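Local coordinates for acetyl-xylan esterase (Streptomyces lividans, PDB 2CC0), which removes acetyl groups from xylan as a metal-dependent family 4 carbohydrate esterase, probably contributing to the breakdown of plant cell walls, at residues D130-T136 with H155-T161; N37-A43 with T84-I88; A2-G8 with G176-G180; P96-P101 with G118-W124; L23-R27 with A51-M57. All coordinates share one frame; numbering follows the deposited sequence.

Interaction 1 of 5, residues D130-T136 with H155-T161; sequences DWNNAST and HDWPANT. With ACT (acetate ion), chain D.
Asp130 and His155 form a histidine-carboxylate hydrogen bond beside the zinc site of a polysaccharide deacetylase domain, the distorted alpha/beta barrel of family 4 carbohydrate esterases. The two flat groups are skewed, carboxylate and imidazole planes lying 47° apart, yet Asp130 OD1 stays at the ring edge and accepts from His155 ND1 at 2.8 Å, on its syn side. The second oxygen is gripped twice: His155 N reaches the syn lone pair of Asp130 OD2 at 2.7 Å, while Thr161 OG1 donates to the anti lone pair. Three donors thus fix the rotation of one carboxylate. With an alanine here, the ring N-H, the backbone N-H of His155 and the Thr161 hydroxyl would probably all lose their acceptor, and the imidazole would be freer to turn. The backbone sets Trp131 CB over one imidazole face, 3.9 Å from the ring centroid, a CH-pi contact; with chi1 at 60° the indole then lies alongside, Trp131 CD1 reaching His155 CE1. At the far end of the ring, His155 NE2 donates a weak bond to the acetate OXT; the side chain comes within about 4 Å of the zinc ion held by Asp13, His62 and His66. Farther along, past Pro158, Asn160 ND2 meets Ala134 O at 3.0 Å in an almost straight bond of 174°, with the oxygen in the amide plane.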
# COMPACT_ATOMS: atom_id res chain seq x y z
N ASP A 130 -7.75 -2.03 -18.93
CA ASP A 130 -8.29 -1.18 -19.99
C ASP A 130 -7.26 -0.90 -21.10
O ASP A 130 -7.62 -0.63 -22.24
CB ASP A 130 -8.93 0.10 -19.42
CG ASP A 130 -7.95 1.02 -18.72
OD1 ASP A 130 -6.81 0.58 -18.38
OD2 ASP A 130 -8.35 2.20 -18.51
N TRP A 131 -5.99 -1.01 -20.75
CA TRP A 131 -4.86 -0.83 -21.68
C TRP A 131 -4.65 -2.07 -22.56
O TRP A 131 -3.89 -2.03 -23.54
CB TRP A 131 -3.59 -0.56 -20.88
CG TRP A 131 -3.26 -1.71 -19.95
CD1 TRP A 131 -3.76 -1.93 -18.70
CD2 TRP A 131 -2.39 -2.82 -20.24
NE1 TRP A 131 -3.24 -3.10 -18.18
CE2 TRP A 131 -2.41 -3.67 -19.11
CE3 TRP A 131 -1.59 -3.18 -21.35
CZ2 TRP A 131 -1.65 -4.85 -19.05
CZ3 TRP A 131 -0.84 -4.36 -21.29
CH2 TRP A 131 -0.87 -5.18 -20.14
N ASN A 132 -5.28 -3.18 -22.16
CA ASN A 132 -5.09 -4.50 -22.79
C ASN A 132 -6.40 -5.00 -23.39
O ASN A 132 -6.69 -6.21 -23.34
CB ASN A 132 -4.52 -5.50 -21.76
CG ASN A 132 -3.95 -6.78 -22.40
OD1 ASN A 132 -3.52 -6.78 -23.55
ND2 ASN A 132 -3.91 -7.88 -21.63
N ASN A 133 -7.17 -4.07 -23.95
CA ASN A 133 -8.43 -4.36 -24.67
C ASN A 133 -9.61 -4.87 -23.84
O ASN A 133 -10.55 -5.45 -24.38
CB ASN A 133 -8.18 -5.26 -25.89
CG ASN A 133 -7.48 -4.52 -27.03
OD1 ASN A 133 -6.31 -4.76 -27.33
ND2 ASN A 133 -8.20 -3.60 -27.66
N ALA A 134 -9.60 -4.64 -22.53
CA ALA A 134 -10.75 -5.03 -21.73
C ALA A 134 -12.01 -4.35 -22.23
O ALA A 134 -12.00 -3.18 -22.63
CB ALA A 134 -10.52 -4.71 -20.26
N SER A 135 -13.10 -5.10 -22.22
CA SER A 135 -14.41 -4.55 -22.57
C SER A 135 -14.87 -3.59 -21.49
O SER A 135 -14.34 -3.61 -20.36
CB SER A 135 -15.42 -5.70 -22.69
OG SER A 135 -15.59 -6.32 -21.44
N THR A 136 -15.83 -2.75 -21.84
CA THR A 136 -16.52 -1.91 -20.85
C THR A 136 -17.04 -2.77 -19.69
O THR A 136 -16.85 -2.42 -18.51
CB THR A 136 -17.64 -1.10 -21.52
OG1 THR A 136 -17.05 -0.29 -22.55
CG2 THR A 136 -18.32 -0.20 -20.51
N HIS A 155 -6.59 3.91 -17.42
CA HIS A 155 -5.81 4.83 -18.25
C HIS A 155 -6.65 5.95 -18.82
O HIS A 155 -7.87 5.80 -18.95
CB HIS A 155 -5.09 4.05 -19.35
CG HIS A 155 -4.04 3.14 -18.80
ND1 HIS A 155 -4.34 1.94 -18.18
CD2 HIS A 155 -2.69 3.28 -18.72
CE1 HIS A 155 -3.22 1.38 -17.75
NE2 HIS A 155 -2.21 2.17 -18.08
N ASP A 156 -5.98 7.03 -19.20
CA ASP A 156 -6.60 8.26 -19.71
C ASP A 156 -7.23 8.08 -21.12
O ASP A 156 -8.22 8.72 -21.44
CB ASP A 156 -5.52 9.35 -19.67
CG ASP A 156 -5.87 10.61 -20.46
OD1 ASP A 156 -5.48 10.67 -21.64
OD2 ASP A 156 -6.44 11.56 -19.86
N TRP A 157 -6.66 7.17 -21.92
CA TRP A 157 -6.98 7.06 -23.36
C TRP A 157 -8.05 6.03 -23.83
O TRP A 157 -8.68 6.27 -24.88
CB TRP A 157 -5.68 6.90 -24.17
CG TRP A 157 -4.86 5.74 -23.76
CD1 TRP A 157 -3.79 5.74 -22.92
CD2 TRP A 157 -5.04 4.38 -24.19
NE1 TRP A 157 -3.29 4.45 -22.79
CE2 TRP A 157 -4.04 3.61 -23.57
CE3 TRP A 157 -5.94 3.75 -25.06
CZ2 TRP A 157 -3.93 2.21 -23.77
CZ3 TRP A 157 -5.84 2.37 -25.26
CH2 TRP A 157 -4.84 1.62 -24.61
N PRO A 158 -8.24 4.88 -23.14
CA PRO A 158 -9.16 3.89 -23.76
C PRO A 158 -10.62 4.34 -23.91
O PRO A 158 -11.21 4.90 -22.98
CB PRO A 158 -9.06 2.66 -22.82
CG PRO A 158 -7.73 2.84 -22.09
CD PRO A 158 -7.64 4.36 -21.89
N ALA A 159 -11.21 4.12 -25.08
CA ALA A 159 -12.61 4.44 -25.29
C ALA A 159 -13.55 3.69 -24.34
O ALA A 159 -14.56 4.23 -23.88
CB ALA A 159 -12.99 4.19 -26.75
N ASN A 160 -13.22 2.43 -24.01
CA ASN A 160 -14.09 1.64 -23.15
C ASN A 160 -14.08 2.15 -21.71
O ASN A 160 -15.07 1.98 -20.97
CB ASN A 160 -13.72 0.16 -23.19
CG ASN A 160 -13.94 -0.46 -24.55
OD1 ASN A 160 -14.56 0.15 -25.44
ND2 ASN A 160 -13.42 -1.67 -24.73
N THR A 161 -12.97 2.78 -21.32
CA THR A 161 -12.90 3.45 -20.01
C THR A 161 -13.86 4.65 -19.95
O THR A 161 -14.64 4.78 -19.01
CB THR A 161 -11.46 3.80 -19.68
OG1 THR A 161 -10.71 2.57 -19.69
CG2 THR A 161 -11.34 4.51 -18.29
C ACT D . 1.53 2.17 -15.77
O ACT D . 2.50 1.95 -16.54
OXT ACT D . 0.55 2.83 -16.24
CH3 ACT D . 1.55 1.68 -14.36

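Interaction 2 of 5, residues N37-A43 with T84-I88; sequences NQGQYAA and TQQAI
Gly39 and Thr84 bring two helices of the polysaccharide deacetylase fold together, helix 39-44 running nearly parallel to helix 74-90; the axes of the segments 39-43 and 84-88 approach to 8.2 Å at 25°. Three kinds of contact can be told apart. The first is backbone to side chain, permitted by a close approach of the Gly39 and Thr84 CA atoms, 4.0 Å apart. Thr84 OG1 lies 3.5 Å from Gly39 CA, where a CB on the glycine would run into it. Thr84 turns its CG2 anti to its own backbone N, and from there the methyl meets Gly39 N at 3.5 Å, while its hydroxyl bonds back to Glu80 O within its own helix. The second is polar and stays within one side, for no hydrogen bond crosses between the helices. Gln40 NE2 donates to Gln38 OE1 at 2.9 Å, and Gln38 NE2 goes on to the zinc ligand Asp13, so Gln38, itself bonded by Gln40, probably helps to position this ligand. The third kind is apolar. Ala87 CB rests near Gly39 O and faces the methyls of both Ala42 and Ala43; Ile88 approaches Asn37 with CD1, and its CG1 lies 3.9 Å from Ala42 CB.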
# COMPACT_ATOMS: atom_id res chain seq x y z
N ASN A 37 -0.04 11.67 -14.49
CA ASN A 37 0.40 12.25 -15.77
C ASN A 37 1.87 11.95 -16.08
O ASN A 37 2.72 11.95 -15.17
CB ASN A 37 0.26 13.78 -15.75
CG ASN A 37 -1.20 14.27 -15.78
OD1 ASN A 37 -2.18 13.52 -16.02
ND2 ASN A 37 -1.33 15.55 -15.61
N GLN A 38 2.19 11.80 -17.37
CA GLN A 38 3.61 11.82 -17.77
C GLN A 38 4.07 13.27 -17.87
O GLN A 38 3.34 14.13 -18.39
CB GLN A 38 3.81 11.16 -19.13
CG GLN A 38 3.56 9.64 -19.09
CD GLN A 38 3.92 8.98 -20.39
OE1 GLN A 38 4.84 9.43 -21.07
NE2 GLN A 38 3.20 7.92 -20.73
N GLY A 39 5.28 13.53 -17.40
CA GLY A 39 5.83 14.91 -17.45
C GLY A 39 5.83 15.48 -18.87
O GLY A 39 5.48 16.65 -19.08
N GLN A 40 6.18 14.67 -19.87
CA GLN A 40 6.23 15.21 -21.24
C GLN A 40 4.86 15.73 -21.69
O GLN A 40 4.78 16.72 -22.41
CB GLN A 40 6.78 14.18 -22.24
CG GLN A 40 5.92 12.96 -22.44
CD GLN A 40 6.56 11.98 -23.41
OE1 GLN A 40 7.29 12.38 -24.34
NE2 GLN A 40 6.26 10.70 -23.23
N TYR A 41 3.79 15.03 -21.30
CA TYR A 41 2.43 15.44 -21.67
C TYR A 41 1.92 16.61 -20.83
O TYR A 41 1.15 17.44 -21.33
CB TYR A 41 1.45 14.27 -21.62
CG TYR A 41 1.85 13.11 -22.53
CD1 TYR A 41 2.42 13.36 -23.78
CD2 TYR A 41 1.65 11.77 -22.14
CE1 TYR A 41 2.81 12.30 -24.63
CE2 TYR A 41 2.02 10.72 -22.97
CZ TYR A 41 2.60 11.00 -24.22
OH TYR A 41 2.96 9.97 -25.08
N ALA A 42 2.33 16.67 -19.56
CA ALA A 42 2.02 17.85 -18.73
C ALA A 42 2.67 19.10 -19.35
O ALA A 42 2.05 20.17 -19.43
CB ALA A 42 2.50 17.66 -17.33
N ALA A 43 3.92 18.95 -19.79
CA ALA A 43 4.67 20.06 -20.42
C ALA A 43 3.99 20.51 -21.72
O ALA A 43 3.93 21.72 -22.01
CB ALA A 43 6.12 19.62 -20.69
N THR A 84 9.32 15.73 -14.14
CA THR A 84 7.87 15.60 -14.06
C THR A 84 7.26 16.45 -12.91
O THR A 84 6.18 17.04 -13.09
CB THR A 84 7.49 14.10 -13.98
OG1 THR A 84 8.02 13.44 -15.14
CG2 THR A 84 5.97 13.95 -13.96
N GLN A 85 7.94 16.50 -11.75
CA GLN A 85 7.51 17.39 -10.65
C GLN A 85 7.43 18.82 -11.19
O GLN A 85 6.42 19.50 -11.02
CB GLN A 85 8.50 17.35 -9.48
CG GLN A 85 8.55 16.02 -8.70
CD GLN A 85 7.21 15.68 -8.04
OE1 GLN A 85 6.35 15.05 -8.66
NE2 GLN A 85 7.01 16.16 -6.80
N GLN A 86 8.48 19.22 -11.90
CA GLN A 86 8.58 20.58 -12.45
C GLN A 86 7.49 20.83 -13.50
O GLN A 86 6.87 21.90 -13.50
CB GLN A 86 9.97 20.77 -13.06
CG GLN A 86 11.11 20.81 -12.03
CD GLN A 86 12.47 20.38 -12.60
OE1 GLN A 86 12.64 20.28 -13.82
NE2 GLN A 86 13.43 20.09 -11.71
N ALA A 87 7.25 19.87 -14.39
CA ALA A 87 6.27 20.09 -15.46
C ALA A 87 4.85 20.20 -14.90
O ALA A 87 4.05 21.04 -15.33
CB ALA A 87 6.34 18.99 -16.52
N ILE A 88 4.52 19.33 -13.94
CA ILE A 88 3.18 19.37 -13.36
C ILE A 88 2.96 20.66 -12.54
O ILE A 88 1.92 21.35 -12.69
CB ILE A 88 2.87 18.08 -12.56
CG1 ILE A 88 2.87 16.88 -13.52
CG2 ILE A 88 1.57 18.23 -11.76
CD1 ILE A 88 2.91 15.49 -12.83

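Interaction 3 of 5, residues A2-G8 with G176-G180; sequences ACNGYVG and GLCSG
Cys3 and Cys178 are joined by a disulfide, linking the residues just before strand 5-12 to strand 177-179, which lies parallel beside it in the main sheet of the deacetylase fold. In the conformer described, one of two modelled for each cysteine, both SG atoms lie beside their backbone N, and the bridge has a left-handed chi3 of -86°. The short strand segments 5-8 and 177-179 are 42° apart. Leu177 holds its CG anti to the carbonyl carbon (chi1 -67°), which lays CD2 over Gly5, 3.6 Å from Gly5 CA, where a CB would leave no room. Its other methyl, Leu177 CD1, meets Val7 CG1 at 3.9 Å, the two side chains crossing at about a right angle; both also touch Leu172 of helix 159-174. On the face bearing Cys178, the ring of Tyr6 leans along this cysteine, its CE1 3.8 Å from Cys178 CB, and Ser179 O comes to the ring edge. Between the strands runs a parallel ladder, in which Cys178 N bonds Gly5 O and Val7 N bonds Cys178 O. Gly176, with the positive phi of a Schellman motif, ends helix 159-174 and turns its carbonyl to the N-terminal segment, accepting from Asn4 N at 2.7 Å. At the opposite end of the ladder, Gly180 N reaches Val7 O, also at 2.7 Å, with Gly180 N nearly in line with the C=O bond, beyond the oxygen.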
# COMPACT_ATOMS: atom_id res chain seq x y z
N ALA A 2 -23.92 7.74 2.94
CA ALA A 2 -23.74 7.89 1.50
C ALA A 2 -22.38 7.29 1.11
O ALA A 2 -22.28 6.62 0.08
CB ALA A 2 -23.85 9.35 1.10
N CYS A 3 -21.36 7.53 1.94
CA CYS A 3 -20.03 6.94 1.72
C CYS A 3 -19.63 6.11 2.94
O CYS A 3 -19.19 6.63 3.95
CB CYS A 3 -18.98 8.01 1.41
SG CYS A 3 -19.40 9.08 0.00
N ASN A 4 -19.81 4.80 2.83
CA ASN A 4 -19.37 3.87 3.90
C ASN A 4 -17.88 3.52 3.77
O ASN A 4 -17.27 2.97 4.69
CB ASN A 4 -20.20 2.58 3.88
CG ASN A 4 -21.68 2.82 4.20
OD1 ASN A 4 -22.03 3.65 5.06
ND2 ASN A 4 -22.55 2.10 3.51
N GLY A 5 -17.29 3.84 2.62
CA GLY A 5 -15.87 3.57 2.39
C GLY A 5 -15.46 4.32 1.14
O GLY A 5 -16.32 4.88 0.45
N TYR A 6 -14.15 4.28 0.83
CA TYR A 6 -13.59 5.02 -0.31
C TYR A 6 -12.71 4.14 -1.15
O TYR A 6 -11.98 3.28 -0.62
CB TYR A 6 -12.81 6.25 0.16
CG TYR A 6 -13.72 7.26 0.82
CD1 TYR A 6 -14.36 8.24 0.07
CD2 TYR A 6 -13.98 7.19 2.19
CE1 TYR A 6 -15.21 9.16 0.66
CE2 TYR A 6 -14.83 8.10 2.80
CZ TYR A 6 -15.45 9.08 2.02
OH TYR A 6 -16.31 9.98 2.64
N VAL A 7 -12.78 4.37 -2.46
CA VAL A 7 -11.86 3.68 -3.37
C VAL A 7 -11.01 4.70 -4.11
O VAL A 7 -11.39 5.87 -4.18
CB VAL A 7 -12.59 2.82 -4.40
CG1 VAL A 7 -13.47 1.71 -3.69
CG2 VAL A 7 -13.42 3.70 -5.37
N GLY A 8 -9.89 4.23 -4.66
CA GLY A 8 -8.95 5.11 -5.37
C GLY A 8 -9.06 4.90 -6.86
O GLY A 8 -8.42 4.00 -7.41
N GLY A 176 -22.29 1.45 -1.54
CA GLY A 176 -22.02 2.49 -0.53
C GLY A 176 -20.56 2.95 -0.49
O GLY A 176 -20.04 3.31 0.57
N LEU A 177 -19.88 2.91 -1.64
CA LEU A 177 -18.51 3.37 -1.71
C LEU A 177 -18.44 4.65 -2.50
O LEU A 177 -19.25 4.88 -3.41
CB LEU A 177 -17.60 2.32 -2.35
CG LEU A 177 -17.41 1.02 -1.56
CD1 LEU A 177 -16.70 -0.05 -2.43
CD2 LEU A 177 -16.63 1.31 -0.26
N CYS A 178 -17.46 5.48 -2.15
CA CYS A 178 -17.27 6.71 -2.89
C CYS A 178 -15.86 6.84 -3.42
O CYS A 178 -14.96 6.14 -2.99
CB CYS A 178 -17.61 7.88 -2.02
SG CYS A 178 -19.35 7.85 -1.57
N SER A 179 -15.69 7.72 -4.40
CA SER A 179 -14.34 7.93 -4.95
C SER A 179 -13.56 8.80 -3.97
O SER A 179 -14.07 9.82 -3.47
CB SER A 179 -14.42 8.52 -6.37
OG SER A 179 -15.22 9.68 -6.39
N GLY A 180 -12.34 8.38 -3.64
CA GLY A 180 -11.56 9.09 -2.65
C GLY A 180 -10.19 9.50 -3.17
O GLY A 180 -9.85 9.28 -4.33

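Interaction 4 of 5, residues P96-P101 with G118-W124; sequences PKLFRP and GLTEVIW
Ile123 O takes two N-H groups from Arg100, a bond from NH2 at 2.8 Å and a weak one from NE, where a beta-alpha-beta unit of strand 98-99, helix 108-116 and strand 120-121 closes. Arg100 NE also donates to Val122 O, from above the carbonyl plane. The chain leaves with CG anti to the backbone N and bends at chi3 (-81°), which swings the guanidinium across these two carbonyls. Its plane stands 81° to the Trp124 ring: Trp124 CE3 lies over a guanidinium face, with Arg100 NE at the ring edge 3.8 Å away. Held so, Arg100 offers NH1 to a salt bridge with Asp12, and Phe36 adds a cation-pi contact. Trp124 comes within about 3 Å of a bound acetate.

The strands pair in parallel register: Thr120 N bonds Lys97 O at 2.8 Å, Phe99 N donates to Thr120 O, and Val122 N to Phe99 O. Gly118, whose positive phi ends the preceding helix in a Schellman motif, leads into this ladder. Thr120 OG1 bonds Pro184 O and also Arg111 of the second subunit. On one face Phe99 CB meets Leu119 CB; on the other, Leu98 CD2 packs against Val122 CG2 at 4.0 Å.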
# COMPACT_ATOMS: atom_id res chain seq x y z
N PRO A 96 3.24 17.21 -7.04
CA PRO A 96 2.74 15.87 -6.63
C PRO A 96 3.37 15.29 -5.37
O PRO A 96 4.55 15.50 -5.08
CB PRO A 96 3.08 14.97 -7.83
CG PRO A 96 3.13 15.92 -9.01
CD PRO A 96 3.73 17.22 -8.42
N LYS A 97 2.54 14.55 -4.62
CA LYS A 97 3.02 13.77 -3.49
C LYS A 97 3.00 12.28 -3.76
O LYS A 97 3.50 11.50 -2.94
CB LYS A 97 2.21 14.06 -2.21
CG LYS A 97 2.32 15.50 -1.66
CD LYS A 97 3.73 15.93 -1.36
CE LYS A 97 4.40 15.09 -0.29
NZ LYS A 97 5.83 15.44 -0.05
N LEU A 98 2.46 11.89 -4.93
CA LEU A 98 2.32 10.47 -5.32
C LEU A 98 3.04 10.18 -6.63
O LEU A 98 3.03 11.00 -7.55
CB LEU A 98 0.85 10.10 -5.50
CG LEU A 98 -0.09 10.45 -4.33
CD1 LEU A 98 -1.51 10.12 -4.73
CD2 LEU A 98 0.33 9.73 -3.03
N PHE A 99 3.64 8.99 -6.72
CA PHE A 99 4.34 8.57 -7.92
C PHE A 99 3.96 7.15 -8.24
O PHE A 99 4.00 6.28 -7.36
CB PHE A 99 5.86 8.66 -7.67
CG PHE A 99 6.69 8.03 -8.78
CD1 PHE A 99 6.86 8.68 -10.01
CD2 PHE A 99 7.28 6.76 -8.60
CE1 PHE A 99 7.60 8.07 -11.03
CE2 PHE A 99 8.02 6.14 -9.61
CZ PHE A 99 8.19 6.81 -10.84
N ARG A 100 3.61 6.89 -9.50
CA ARG A 100 3.37 5.50 -9.92
C ARG A 100 4.46 5.10 -10.90
O ARG A 100 4.61 5.76 -11.95
CB ARG A 100 1.98 5.33 -10.55
CG ARG A 100 1.74 3.91 -11.08
CD ARG A 100 0.30 3.80 -11.49
NE ARG A 100 -0.58 3.55 -10.34
CZ ARG A 100 -1.89 3.77 -10.37
NH1 ARG A 100 -2.44 4.31 -11.47
NH2 ARG A 100 -2.64 3.49 -9.32
N PRO A 101 5.23 4.05 -10.58
CA PRO A 101 6.28 3.66 -11.52
C PRO A 101 5.64 3.14 -12.81
O PRO A 101 4.66 2.39 -12.77
CB PRO A 101 6.97 2.48 -10.81
CG PRO A 101 6.59 2.59 -9.37
CD PRO A 101 5.18 3.17 -9.40
N GLY A 118 10.02 13.49 -2.00
CA GLY A 118 8.85 13.42 -1.13
C GLY A 118 7.65 12.74 -1.75
O GLY A 118 6.50 13.11 -1.46
N LEU A 119 7.91 11.74 -2.60
CA LEU A 119 6.86 11.01 -3.30
C LEU A 119 6.57 9.65 -2.66
O LEU A 119 7.48 8.88 -2.37
CB LEU A 119 7.29 10.78 -4.76
CG LEU A 119 7.36 12.06 -5.60
CD1 LEU A 119 8.19 11.81 -6.86
CD2 LEU A 119 5.97 12.61 -6.00
N THR A 120 5.29 9.36 -2.47
CA THR A 120 4.84 8.03 -2.05
C THR A 120 4.60 7.18 -3.28
O THR A 120 3.89 7.61 -4.19
CB THR A 120 3.55 8.19 -1.25
OG1 THR A 120 3.88 8.97 -0.09
CG2 THR A 120 2.98 6.84 -0.79
N GLU A 121 5.15 5.96 -3.31
CA GLU A 121 4.92 5.06 -4.46
C GLU A 121 3.52 4.49 -4.38
O GLU A 121 3.09 4.00 -3.32
CB GLU A 121 5.95 3.93 -4.45
CG GLU A 121 5.94 3.03 -5.66
CD GLU A 121 7.07 2.04 -5.53
OE1 GLU A 121 8.21 2.36 -5.97
OE2 GLU A 121 6.82 0.95 -4.97
N VAL A 122 2.83 4.49 -5.52
CA VAL A 122 1.47 3.99 -5.60
C VAL A 122 1.39 3.01 -6.76
O VAL A 122 1.52 3.39 -7.92
CB VAL A 122 0.46 5.13 -5.83
CG1 VAL A 122 -0.96 4.56 -6.00
CG2 VAL A 122 0.51 6.13 -4.66
N ILE A 123 1.21 1.73 -6.43
CA ILE A 123 0.98 0.68 -7.41
C ILE A 123 -0.54 0.60 -7.61
O ILE A 123 -1.18 1.58 -7.93
CB ILE A 123 1.64 -0.67 -6.98
CG1 ILE A 123 3.08 -0.43 -6.48
CG2 ILE A 123 1.66 -1.67 -8.15
CD1 ILE A 123 4.05 0.12 -7.58
N TRP A 124 -1.13 -0.57 -7.37
CA TRP A 124 -2.59 -0.71 -7.46
C TRP A 124 -2.98 -2.04 -6.82
O TRP A 124 -2.12 -2.92 -6.59
CB TRP A 124 -3.11 -0.64 -8.92
CG TRP A 124 -2.42 -1.59 -9.82
CD1 TRP A 124 -2.71 -2.93 -10.00
CD2 TRP A 124 -1.28 -1.32 -10.65
NE1 TRP A 124 -1.82 -3.50 -10.88
CE2 TRP A 124 -0.93 -2.53 -11.30
CE3 TRP A 124 -0.51 -0.16 -10.90
CZ2 TRP A 124 0.15 -2.63 -12.20
CZ3 TRP A 124 0.59 -0.26 -11.79
CH2 TRP A 124 0.89 -1.49 -12.42

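Interaction 5 of 5, residues L23-R27 with A51-M57; sequences LNALR and AQVDAGM
Leu23 packs against the end of helix 46-54 and the residues that follow it. Starting at the root, Leu23 CB touches the methyl of Ala55 at 3.9 Å. CG, anti to the carbonyl carbon (chi1 -66°), sends its two methyls to different partners. Leu23 CD1 presses on the backbone of the opposing helix, 3.5 Å from Ala51 C, and brushes Ala51 CB and Gln52 CG. Leu23 CD2 meets Met57 CG at 3.5 Å, the two side chains sliding past each other in opposite directions. A glycine here would probably open a gap between the helices and leave the methyl of Ala55 and the CG of Met57 without their packing partner. Met57, bent along its chain, carries its CE on to the next turn, 3.7 Å from Leu26 CB, while its SD lies near Leu26 CD1. At the solvent-facing rim, Arg27 stretches out from CG to NE and brings NH1 to 2.7 Å from Asp54 O, which lies at the edge of the guanidinium near its plane. Just beyond, Gly56, with positive phi, forms a Schellman motif, its N bonded to Val53 O and Met57 N to Gln52 O. Leu23, Gln52 and Met57 all touch Met35 of strand 34-37. Two helices packed side by side over a strand of the parallel sheet are the layering characteristic of an alpha/beta barrel such as this deacetylase fold.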
# COMPACT_ATOMS: atom_id res chain seq x y z
N LEU A 23 -12.74 13.84 -18.14
CA LEU A 23 -12.99 14.70 -16.99
C LEU A 23 -14.47 15.08 -16.91
O LEU A 23 -15.07 15.07 -15.83
CB LEU A 23 -12.14 15.97 -17.06
CG LEU A 23 -10.63 15.80 -16.96
CD1 LEU A 23 -9.96 17.18 -17.13
CD2 LEU A 23 -10.22 15.18 -15.62
N ASN A 24 -15.05 15.40 -18.07
CA ASN A 24 -16.48 15.76 -18.13
C ASN A 24 -17.36 14.60 -17.65
O ASN A 24 -18.28 14.80 -16.88
CB ASN A 24 -16.86 16.19 -19.53
CG ASN A 24 -16.29 17.55 -19.91
OD1 ASN A 24 -15.79 18.30 -19.05
ND2 ASN A 24 -16.35 17.87 -21.19
N ALA A 25 -17.05 13.39 -18.10
CA ALA A 25 -17.77 12.20 -17.65
C ALA A 25 -17.64 11.98 -16.15
O ALA A 25 -18.62 11.72 -15.46
CB ALA A 25 -17.34 10.97 -18.42
N LEU A 26 -16.41 12.06 -15.64
CA LEU A 26 -16.20 11.90 -14.19
C LEU A 26 -17.02 12.92 -13.39
O LEU A 26 -17.77 12.53 -12.51
CB LEU A 26 -14.71 11.99 -13.83
CG LEU A 26 -13.83 10.83 -14.34
CD1 LEU A 26 -12.37 11.29 -14.35
CD2 LEU A 26 -14.03 9.55 -13.47
N ARG A 27 -16.87 14.21 -13.71
CA ARG A 27 -17.60 15.23 -12.94
C ARG A 27 -19.12 15.05 -13.07
O ARG A 27 -19.84 15.20 -12.08
CB ARG A 27 -17.19 16.65 -13.34
CG ARG A 27 -17.88 17.70 -12.42
CD ARG A 27 -17.08 18.96 -12.25
NE ARG A 27 -17.40 19.64 -10.98
CZ ARG A 27 -16.59 20.52 -10.40
NH1 ARG A 27 -15.44 20.82 -10.97
NH2 ARG A 27 -16.94 21.13 -9.27
N ALA A 51 -7.14 21.63 -16.28
CA ALA A 51 -8.51 21.14 -16.46
C ALA A 51 -8.77 19.98 -15.49
O ALA A 51 -9.84 19.85 -14.93
CB ALA A 51 -8.78 20.72 -17.91
N GLN A 52 -7.73 19.17 -15.25
CA GLN A 52 -7.88 18.07 -14.28
C GLN A 52 -8.17 18.61 -12.89
O GLN A 52 -9.07 18.12 -12.19
CB GLN A 52 -6.63 17.20 -14.26
CG GLN A 52 -6.36 16.53 -15.59
CD GLN A 52 -4.96 15.94 -15.66
OE1 GLN A 52 -3.99 16.46 -15.06
NE2 GLN A 52 -4.86 14.84 -16.37
N VAL A 53 -7.41 19.62 -12.50
CA VAL A 53 -7.61 20.27 -11.18
C VAL A 53 -9.02 20.85 -11.09
O VAL A 53 -9.74 20.64 -10.08
CB VAL A 53 -6.53 21.34 -10.92
CG1 VAL A 53 -6.77 22.05 -9.56
CG2 VAL A 53 -5.12 20.72 -10.99
N ASP A 54 -9.41 21.59 -12.12
CA ASP A 54 -10.73 22.25 -12.13
C ASP A 54 -11.91 21.29 -12.16
O ASP A 54 -13.04 21.65 -11.77
CB ASP A 54 -10.80 23.22 -13.32
CG ASP A 54 -9.90 24.44 -13.13
OD1 ASP A 54 -9.44 24.73 -11.99
OD2 ASP A 54 -9.66 25.12 -14.15
N ALA A 55 -11.65 20.05 -12.60
CA ALA A 55 -12.65 18.99 -12.60
C ALA A 55 -12.77 18.29 -11.25
O ALA A 55 -13.68 17.47 -11.05
CB ALA A 55 -12.34 17.99 -13.69
N GLY A 56 -11.85 18.60 -10.32
CA GLY A 56 -11.85 18.00 -8.98
C GLY A 56 -10.92 16.81 -8.87
O GLY A 56 -11.04 16.02 -7.93
N MET A 57 -9.97 16.70 -9.79
CA MET A 57 -8.99 15.57 -9.74
C MET A 57 -7.73 15.97 -8.96
O MET A 57 -7.46 17.16 -8.78
CB MET A 57 -8.57 15.12 -11.15
CG MET A 57 -9.75 14.88 -12.13
SD MET A 57 -10.95 13.70 -11.47
CE MET A 57 -12.52 14.37 -12.07

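From the N terminus, residues 2-8, leading into strand 5-12, open interaction 3, which closes only at residues 176-180 and so encloses the other four. Inside it, interaction 5 joins helix 19-28 to the end of helix 46-54, and interaction 2 crosses it, since residues 37-43 lie between its segments and pair with helix 74-90 later. A probable hydrogen bond from Asn37 to Gln52 links the two. Interaction 4 follows in series, closing the short loop around helix 108-116, and touches interaction 2 where Gln85 bonds Pro96. Interaction 1 comes last, tying the loop before helix 136-144 to the start of helix 159-174, about 22 Å between centres from interaction 4 and across the centre of the chain.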